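Local coordinates for YARHG domain-containing protein (Legionella pneumophila subsp. pneumophila, PDB 4G2A) that is of unknown function but, as a putative nutrient-binding protein, may bind small molecules, and joins a strand-rich region to a helical YARHG domain, at residues Ala90-Val99 against Asp123-Phe131. Numbering follows the deposited sequence.
Sequences ALVYDFLVTV and DAYFWKTTF
Phe95, Val97 and Val99, every second residue of strand 95-99, face strand 123-131 across the interior of a curled β-structure: Phe95 touches Tyr125 and Trp127, the two valines Trp127. The strands run nearly parallel, their axes 8.8 Å apart, and each pairs antiparallel with strand 102-110. No hydrogen bond links the segments, and the contact is made almost wholly by side chains.

Phe95 has CG anti to its own N (chi1 179°), which lays the ring alongside that of Tyr125. The two slide past each other in opposite directions, planes 26° apart, and barely overlap: Tyr125 CD2 sits over the rim of one Phe95 face, 3.6 Å from Phe95 CD2. Val92 CG1 meets the Tyr125 ring at its edge, while Ala90 CB packs 3.5 Å from Tyr125 OH. Phe66 of strand 60-68 stacks on Phe95, and His141 of strand 136-150 meets Phe95 edge-to-face and Trp127 at about a right angle.

Phe95 CZ, 4.1 Å from Trp127 CZ3, joins the two ring groups. Trp127 CG, between the backbone N and the carbonyl carbon, turns one indole face to Val97, whose CG2 makes a CH-pi contact 4.0 Å from the five-membered ring centroid and 17° off its normal. Val99 CG2 approaches obliquely, 3.7 Å from Trp127 CD1.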
loop_
_atom_site.group_PDB
_atom_site.type_symbol
_atom_site.label_atom_id
_atom_site.label_comp_id
_atom_site.label_asym_id
_atom_site.label_seq_id
_atom_site.Cartn_x
_atom_site.Cartn_y
_atom_site.Cartn_z
ATOM N N ALA A 90 0.284 -3.495 -17.526
ATOM C CA ALA A 90 -0.308 -2.734 -16.433
ATOM C C ALA A 90 0.136 -3.295 -15.093
ATOM O O ALA A 90 0.317 -4.512 -14.955
ATOM C CB ALA A 90 -1.821 -2.791 -16.532
ATOM N N LEU A 91 0.288 -2.417 -14.098
ATOM C CA LEU A 91 0.646 -2.859 -12.750
ATOM C C LEU A 91 -0.657 -2.972 -11.923
ATOM O O LEU A 91 -0.679 -2.765 -10.712
ATOM C CB LEU A 91 1.706 -1.923 -12.118
ATOM C CG LEU A 91 3.094 -1.860 -12.836
ATOM C CD1 LEU A 91 4.019 -0.909 -12.123
ATOM C CD2 LEU A 91 3.755 -3.202 -12.898
ATOM N N VAL A 92 -1.730 -3.355 -12.630
ATOM C CA VAL A 92 -3.112 -3.580 -12.216
ATOM C C VAL A 92 -3.485 -4.956 -12.778
ATOM O O VAL A 92 -3.147 -5.275 -13.910
ATOM C CB VAL A 92 -4.051 -2.414 -12.707
ATOM C CG1 VAL A 92 -5.524 -2.809 -12.686
ATOM C CG2 VAL A 92 -3.836 -1.163 -11.878
ATOM N N TYR A 93 -4.137 -5.787 -11.967
ATOM C CA TYR A 93 -4.455 -7.146 -12.358
ATOM C C TYR A 93 -5.921 -7.409 -12.234
ATOM O O TYR A 93 -6.524 -7.065 -11.217
ATOM C CB TYR A 93 -3.654 -8.142 -11.478
ATOM C CG TYR A 93 -2.174 -7.872 -11.532
ATOM C CD1 TYR A 93 -1.410 -8.290 -12.616
ATOM C CD2 TYR A 93 -1.551 -7.106 -10.553
ATOM C CE1 TYR A 93 -0.055 -7.988 -12.707
ATOM C CE2 TYR A 93 -0.201 -6.773 -10.649
ATOM C CZ TYR A 93 0.545 -7.232 -11.722
ATOM O OH TYR A 93 1.874 -6.927 -11.833
ATOM N N ASP A 94 -6.481 -8.069 -13.255
ATOM C CA ASP A 94 -7.870 -8.541 -13.328
ATOM C C ASP A 94 -8.845 -7.408 -13.040
ATOM O O ASP A 94 -9.728 -7.527 -12.189
ATOM C CB ASP A 94 -8.104 -9.748 -12.382
ATOM C CG ASP A 94 -7.094 -10.873 -12.579
ATOM O OD1 ASP A 94 -7.004 -11.404 -13.714
ATOM O OD2 ASP A 94 -6.374 -11.202 -11.609
ATOM N N PHE A 95 -8.641 -6.293 -13.731
ATOM C CA PHE A 95 -9.503 -5.129 -13.644
ATOM C C PHE A 95 -10.870 -5.476 -14.185
ATOM O O PHE A 95 -10.998 -5.946 -15.320
ATOM C CB PHE A 95 -8.906 -3.955 -14.421
ATOM C CG PHE A 95 -9.771 -2.719 -14.381
ATOM C CD1 PHE A 95 -9.736 -1.859 -13.283
ATOM C CD2 PHE A 95 -10.623 -2.410 -15.442
ATOM C CE1 PHE A 95 -10.549 -0.719 -13.237
ATOM C CE2 PHE A 95 -11.416 -1.256 -15.407
ATOM C CZ PHE A 95 -11.373 -0.419 -14.303
ATOM N N LEU A 96 -11.884 -5.268 -13.349
ATOM C CA LEU A 96 -13.283 -5.462 -13.668
ATOM C C LEU A 96 -14.043 -4.190 -13.313
ATOM O O LEU A 96 -13.905 -3.702 -12.188
ATOM C CB LEU A 96 -13.879 -6.664 -12.901
ATOM C CG LEU A 96 -13.272 -8.046 -13.112
ATOM C CD1 LEU A 96 -13.859 -9.018 -12.113
ATOM C CD2 LEU A 96 -13.468 -8.545 -14.556
ATOM N N VAL A 97 -14.841 -3.661 -14.264
ATOM C CA VAL A 97 -15.687 -2.486 -14.076
ATOM C C VAL A 97 -17.143 -2.858 -14.393
ATOM O O VAL A 97 -17.417 -3.569 -15.373
ATOM C CB VAL A 97 -15.203 -1.219 -14.854
ATOM C CG1 VAL A 97 -14.940 -1.501 -16.335
ATOM C CG2 VAL A 97 -16.150 -0.034 -14.672
ATOM N N THR A 98 -18.060 -2.420 -13.501
ATOM C CA THR A 98 -19.505 -2.566 -13.643
ATOM C C THR A 98 -20.128 -1.161 -13.683
ATOM O O THR A 98 -19.738 -0.283 -12.904
ATOM C CB THR A 98 -20.145 -3.444 -12.542
ATOM O OG1 THR A 98 -20.197 -2.728 -11.313
ATOM C CG2 THR A 98 -19.447 -4.785 -12.352
ATOM N N VAL A 99 -21.066 -0.947 -14.616
ATOM C CA VAL A 99 -21.817 0.302 -14.775
ATOM C C VAL A 99 -23.237 -0.032 -14.374
ATOM O O VAL A 99 -23.836 -0.923 -14.990
ATOM C CB VAL A 99 -21.723 0.887 -16.212
ATOM C CG1 VAL A 99 -22.593 2.138 -16.359
ATOM C CG2 VAL A 99 -20.282 1.186 -16.599
ATOM N N ASP A 123 -1.529 5.576 -19.841
ATOM C CA ASP A 123 -2.346 4.401 -20.147
ATOM C C ASP A 123 -3.566 4.335 -19.259
ATOM O O ASP A 123 -3.483 4.673 -18.090
ATOM C CB ASP A 123 -1.512 3.120 -19.991
ATOM C CG ASP A 123 -0.194 3.162 -20.739
ATOM O OD1 ASP A 123 -0.190 2.868 -21.951
ATOM O OD2 ASP A 123 0.827 3.513 -20.116
ATOM N N ALA A 124 -4.714 3.921 -19.822
ATOM C CA ALA A 124 -5.985 3.810 -19.093
ATOM C C ALA A 124 -6.894 2.760 -19.725
ATOM O O ALA A 124 -6.682 2.390 -20.875
ATOM C CB ALA A 124 -6.701 5.160 -19.073
ATOM N N TYR A 125 -7.882 2.262 -18.952
ATOM C CA TYR A 125 -8.975 1.385 -19.399
ATOM C C TYR A 125 -10.178 2.280 -19.590
ATOM O O TYR A 125 -10.466 3.085 -18.711
ATOM C CB TYR A 125 -9.274 0.248 -18.410
ATOM C CG TYR A 125 -8.139 -0.735 -18.233
ATOM C CD1 TYR A 125 -7.536 -1.347 -19.332
ATOM C CD2 TYR A 125 -7.693 -1.093 -16.965
ATOM C CE1 TYR A 125 -6.488 -2.255 -19.171
ATOM C CE2 TYR A 125 -6.645 -2.001 -16.794
ATOM C CZ TYR A 125 -6.051 -2.583 -17.900
ATOM O OH TYR A 125 -4.994 -3.444 -17.733
ATOM N N PHE A 126 -10.838 2.201 -20.746
ATOM C CA PHE A 126 -11.971 3.074 -21.089
ATOM C C PHE A 126 -13.289 2.319 -21.173
ATOM O O PHE A 126 -13.323 1.155 -21.574
ATOM C CB PHE A 126 -11.713 3.775 -22.440
ATOM C CG PHE A 126 -10.550 4.745 -22.475
ATOM C CD1 PHE A 126 -9.247 4.291 -22.672
ATOM C CD2 PHE A 126 -10.764 6.116 -22.382
ATOM C CE1 PHE A 126 -8.172 5.182 -22.697
ATOM C CE2 PHE A 126 -9.689 7.014 -22.440
ATOM C CZ PHE A 126 -8.399 6.540 -22.600
ATOM N N TRP A 127 -14.386 3.005 -20.835
ATOM C CA TRP A 127 -15.743 2.466 -20.917
ATOM C C TRP A 127 -16.748 3.621 -21.109
ATOM O O TRP A 127 -16.472 4.760 -20.718
ATOM C CB TRP A 127 -16.082 1.604 -19.673
ATOM C CG TRP A 127 -16.135 2.360 -18.371
ATOM C CD1 TRP A 127 -17.245 2.887 -17.778
ATOM C CD2 TRP A 127 -15.048 2.603 -17.470
ATOM N NE1 TRP A 127 -16.902 3.517 -16.607
ATOM C CE2 TRP A 127 -15.566 3.331 -16.374
ATOM C CE3 TRP A 127 -13.676 2.292 -17.488
ATOM C CZ2 TRP A 127 -14.759 3.767 -15.312
ATOM C CZ3 TRP A 127 -12.882 2.732 -16.441
ATOM C CH2 TRP A 127 -13.426 3.461 -15.369
ATOM N N LYS A 128 -17.906 3.325 -21.716
ATOM C CA LYS A 128 -18.950 4.331 -21.923
ATOM C C LYS A 128 -19.915 4.306 -20.766
ATOM O O LYS A 128 -20.128 3.255 -20.156
ATOM C CB LYS A 128 -19.710 4.119 -23.250
ATOM C CG LYS A 128 -18.853 4.244 -24.508
ATOM C CD LYS A 128 -18.521 5.695 -24.910
ATOM C CE LYS A 128 -17.367 5.765 -25.887
ATOM N NZ LYS A 128 -17.622 4.982 -27.134
ATOM N N THR A 129 -20.469 5.481 -20.434
ATOM C CA THR A 129 -21.466 5.646 -19.371
ATOM C C THR A 129 -22.543 6.613 -19.884
ATOM O O THR A 129 -22.228 7.742 -20.264
ATOM C CB THR A 129 -20.846 6.113 -18.037
ATOM O OG1 THR A 129 -20.440 7.470 -18.159
ATOM C CG2 THR A 129 -19.667 5.276 -17.590
ATOM N N THR A 130 -23.795 6.151 -19.928
ATOM C CA THR A 130 -24.925 6.967 -20.348
ATOM C C THR A 130 -25.693 7.369 -19.100
ATOM O O THR A 130 -26.028 6.532 -18.254
ATOM C CB THR A 130 -25.806 6.260 -21.410
ATOM O OG1 THR A 130 -24.992 5.941 -22.546
ATOM C CG2 THR A 130 -26.957 7.136 -21.890
ATOM N N PHE A 131 -25.936 8.663 -18.977
ATOM C CA PHE A 131 -26.700 9.199 -17.881
ATOM C C PHE A 131 -28.008 9.788 -18.389
ATOM O O PHE A 131 -27.967 10.831 -19.058
ATOM C CB PHE A 131 -25.934 10.295 -17.122
ATOM C CG PHE A 131 -24.655 9.957 -16.402
ATOM C CD1 PHE A 131 -23.485 9.704 -17.110
ATOM C CD2 PHE A 131 -24.577 10.052 -15.014
ATOM C CE1 PHE A 131 -22.289 9.452 -16.442
ATOM C CE2 PHE A 131 -23.376 9.826 -14.351
ATOM C CZ PHE A 131 -22.245 9.503 -15.067
#